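Local atomic coordinates of hypothetical sugar ABC-transporter sugar binding protein (Arthrobacter globiformis, PDB entry 7BVT), a protein that probably captures cyclic alpha-maltosyl-(1→6)-maltose outside the cell and delivers it to a sugar ABC transporter, as a substrate-binding protein. Residues A53-S56 against D57-I60; D323-T326 against E327-E331. All coordinates share one frame; numbering follows the deposited sequence.

Contact 1: residues A53-S56 against D57-I60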
# COMPACT_ATOMS: atom_id res chain seq x y z
N ALA A 53 29.56 7.74 5.88
CA ALA A 53 30.88 7.44 6.49
C ALA A 53 31.60 6.37 5.67
O ALA A 53 32.81 6.18 5.89
CB ALA A 53 30.66 7.07 7.93
N SER A 54 30.96 5.80 4.65
CA SER A 54 31.43 4.61 3.91
C SER A 54 32.15 5.04 2.63
O SER A 54 32.69 4.19 1.91
CB SER A 54 30.27 3.68 3.62
OG SER A 54 29.53 4.14 2.50
N GLN A 55 32.13 6.33 2.33
CA GLN A 55 32.79 6.81 1.09
C GLN A 55 32.87 8.33 1.17
O GLN A 55 32.24 8.90 2.05
CB GLN A 55 32.08 6.30 -0.16
CG GLN A 55 30.56 6.45 -0.15
CD GLN A 55 30.10 7.87 -0.35
OE1 GLN A 55 30.52 8.59 -1.28
NE2 GLN A 55 29.23 8.28 0.56
N SER A 56 33.61 8.94 0.24
CA SER A 56 33.86 10.40 0.24
C SER A 56 33.46 11.06 -1.08
O SER A 56 33.84 12.23 -1.26
CB SER A 56 35.34 10.63 0.56
OG SER A 56 35.53 10.33 1.93
N ASP A 57 32.68 10.41 -1.93
CA ASP A 57 32.26 10.94 -3.26
C ASP A 57 30.90 11.61 -3.19
O ASP A 57 30.68 12.54 -4.00
CB ASP A 57 32.19 9.84 -4.30
CG ASP A 57 33.54 9.19 -4.46
OD1 ASP A 57 34.46 9.95 -4.75
OD2 ASP A 57 33.64 7.98 -4.21
N VAL A 58 30.03 11.18 -2.26
CA VAL A 58 28.66 11.72 -2.11
C VAL A 58 28.43 11.98 -0.63
O VAL A 58 28.78 11.11 0.19
CB VAL A 58 27.63 10.73 -2.67
CG1 VAL A 58 26.21 11.25 -2.57
CG2 VAL A 58 27.96 10.35 -4.09
N ARG A 59 27.78 13.10 -0.31
CA ARG A 59 27.29 13.39 1.06
C ARG A 59 25.78 13.65 0.95
O ARG A 59 25.38 14.58 0.21
CB ARG A 59 27.99 14.59 1.70
CG ARG A 59 27.35 15.07 2.99
CD ARG A 59 28.23 15.99 3.84
NE ARG A 59 27.67 16.17 5.19
CZ ARG A 59 27.70 15.25 6.17
NH1 ARG A 59 28.28 14.07 5.99
NH2 ARG A 59 27.15 15.52 7.35
N ILE A 60 25.02 12.81 1.67
CA ILE A 60 23.54 12.88 1.72
C ILE A 60 23.17 13.78 2.89
O ILE A 60 23.66 13.53 4.02
CB ILE A 60 22.91 11.49 1.89
CG1 ILE A 60 23.16 10.58 0.67
CG2 ILE A 60 21.42 11.65 2.22
CD1 ILE A 60 22.43 10.99 -0.59
O HOH W 1 35.13 7.82 -1.84
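Between Q55 and V58 the backbone bends, S56 and D57 forming the corner, and at V58 it straightens into strand 58-64. The amide of Q55 fills the inside of this bend. Its CG sits between the backbone N and the carbonyl carbon (chi1 47°), and a second bend at chi2 brings the head group back over the turn. Q55 OE1 accepts two backbone N-H groups: V58 N, 2.8 Å from OE1, lies in the carbonyl plane on a lone pair, whereas D57 N stands above that plane at 2.9 Å from OE1. The other end of the amide donates, Q55 NE2 reaching V58 O at 2.9 Å and nearly within its own plane; NE2 also bonds Y51 O in helix 38-53. On the outer side, a water accepts from S56 N and donates to D57 OD2. V58 itself turns into the interior, against V30 and A311. The contact thus joins the end of a helix to the start of a parallel strand, part of the beta-alpha-beta crossover from strand 28-34. Three bonds to the turn and one to the helix should hold the amide against rotation, with its oxygen taking N-H groups and its nitrogen giving to carbonyls.

Contact 2: residues D323-T326 against E327-E331; sequences DQVT and EWSKE
S329 and V325 meet one helical turn apart, where V325 O accepts twice from the same residue: S329 N at 3.0 Å from O, and S329 OG at 2.7 Å from that oxygen. The two donors come from opposite faces of the carbonyl plane. The hydroxyl is put there by chi1 of -59°, which sets OG beside its own backbone N and folds it back toward the preceding turn. This face of helix 322-332 is the packed one: V325 lies against P336, L338 and V341, and S329 also touches P336. With an alanine here in place of S329, V325 O would probably keep the backbone N-H of that residue but lose its second donor, and a small gap would open beside the carbonyl. W328 is buried too, its CB 3.1 Å from Q324 O while the indole leads away to meet F319 and W36 edge-to-face and to rest on A43 and M47 of helix 38-53. In this solute-binding-protein fold the tryptophan thereby ties helix 322-332 to the helix between strands 28-34 and 58-64, with its side chain about 11 Å from a bound glucose unit. T326 and K330 form an intermediate flank, side by side and pointing the same way, with T326 CG2 3.9 Å from K330 CE; T326 also touches V341 and bonds back through OG1 to P322 O, while the lysine, extended beyond CG, makes a cation-pi contact with W350. The loose, solvent side belongs to D323 and E327, where E327 has only its CB near the previous turn, 3.6 Å from D323 O.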
# COMPACT_ATOMS: atom_id res chain seq x y z
N ASP A 323 21.75 -6.30 1.91
CA ASP A 323 22.10 -6.10 3.34
C ASP A 323 21.37 -4.89 3.91
O ASP A 323 20.94 -4.96 5.09
CB ASP A 323 23.60 -5.91 3.56
CG ASP A 323 24.39 -7.19 3.36
OD1 ASP A 323 23.77 -8.26 3.10
OD2 ASP A 323 25.63 -7.10 3.51
N GLN A 324 21.27 -3.81 3.14
CA GLN A 324 20.57 -2.57 3.59
C GLN A 324 19.07 -2.84 3.67
O GLN A 324 18.45 -2.50 4.67
CB GLN A 324 20.91 -1.39 2.68
CG GLN A 324 22.22 -0.72 3.05
CD GLN A 324 23.43 -1.59 2.81
OE1 GLN A 324 23.95 -2.24 3.74
NE2 GLN A 324 23.87 -1.68 1.56
N VAL A 325 18.50 -3.44 2.62
CA VAL A 325 17.05 -3.69 2.56
C VAL A 325 16.66 -4.62 3.73
O VAL A 325 15.63 -4.39 4.38
CB VAL A 325 16.70 -4.32 1.20
CG1 VAL A 325 15.35 -5.04 1.18
CG2 VAL A 325 16.82 -3.30 0.08
N THR A 326 17.48 -5.62 4.04
CA THR A 326 17.16 -6.56 5.14
C THR A 326 17.19 -5.79 6.45
O THR A 326 16.21 -5.84 7.23
CB THR A 326 18.16 -7.71 5.19
OG1 THR A 326 18.13 -8.37 3.93
CG2 THR A 326 17.85 -8.70 6.29
N GLU A 327 18.27 -5.07 6.72
CA GLU A 327 18.37 -4.38 8.04
C GLU A 327 17.30 -3.30 8.17
O GLU A 327 16.63 -3.23 9.21
CB GLU A 327 19.74 -3.75 8.30
CG GLU A 327 20.29 -4.10 9.70
CD GLU A 327 20.52 -3.00 10.75
OE1 GLU A 327 20.49 -1.79 10.41
OE2 GLU A 327 20.74 -3.37 11.93
N TRP A 328 17.07 -2.51 7.12
CA TRP A 328 16.02 -1.47 7.11
C TRP A 328 14.62 -2.06 7.39
O TRP A 328 13.85 -1.45 8.19
CB TRP A 328 16.06 -0.80 5.73
CG TRP A 328 14.93 0.11 5.37
CD1 TRP A 328 14.05 -0.16 4.37
CD2 TRP A 328 14.60 1.41 5.86
NE1 TRP A 328 13.18 0.88 4.22
CE2 TRP A 328 13.52 1.87 5.10
CE3 TRP A 328 15.14 2.27 6.84
CZ2 TRP A 328 12.94 3.12 5.28
CZ3 TRP A 328 14.55 3.49 7.04
CH2 TRP A 328 13.46 3.92 6.27
N SER A 329 14.25 -3.13 6.71
CA SER A 329 12.93 -3.78 6.86
C SER A 329 12.83 -4.30 8.31
O SER A 329 11.84 -4.00 8.99
CB SER A 329 12.78 -4.89 5.85
OG SER A 329 12.89 -4.36 4.52
N LYS A 330 13.87 -4.99 8.76
CA LYS A 330 13.83 -5.58 10.13
C LYS A 330 13.53 -4.49 11.16
O LYS A 330 12.69 -4.70 12.04
CB LYS A 330 15.15 -6.21 10.53
CG LYS A 330 15.45 -7.58 9.93
CD LYS A 330 16.85 -7.95 10.40
CE LYS A 330 17.32 -9.33 10.06
NZ LYS A 330 18.72 -9.49 10.52
N GLU A 331 14.22 -3.37 11.07
CA GLU A 331 14.18 -2.33 12.10
C GLU A 331 12.96 -1.44 11.95
O GLU A 331 12.55 -0.85 12.97
CB GLU A 331 15.53 -1.64 12.17
CG GLU A 331 15.81 -0.53 11.22
CD GLU A 331 17.31 -0.21 11.22
OE1 GLU A 331 18.06 -0.84 12.01
OE2 GLU A 331 17.78 0.63 10.40

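Contacts 1 and 2 lie on the same side of the chain's centre, their own centres about 20 Å apart and their nearest atoms about 8 Å apart. Helix 38-53 links them: contact 1 lies where that helix gives way to strand 58-64, and contact 2 sits on helix 322-332, which packs against it through W328. Contact 1 is the more peripheral, only V58 of its touching residues being buried; contact 2 is closer to the centre and partly buried, with V325, W328 and S329 turned inward. In the first a side-chain amide bonds the backbone of the bend, next to the pairing with strand 28-34; in the second, helical backbone bonds dominate, with the S329 hydroxyl added.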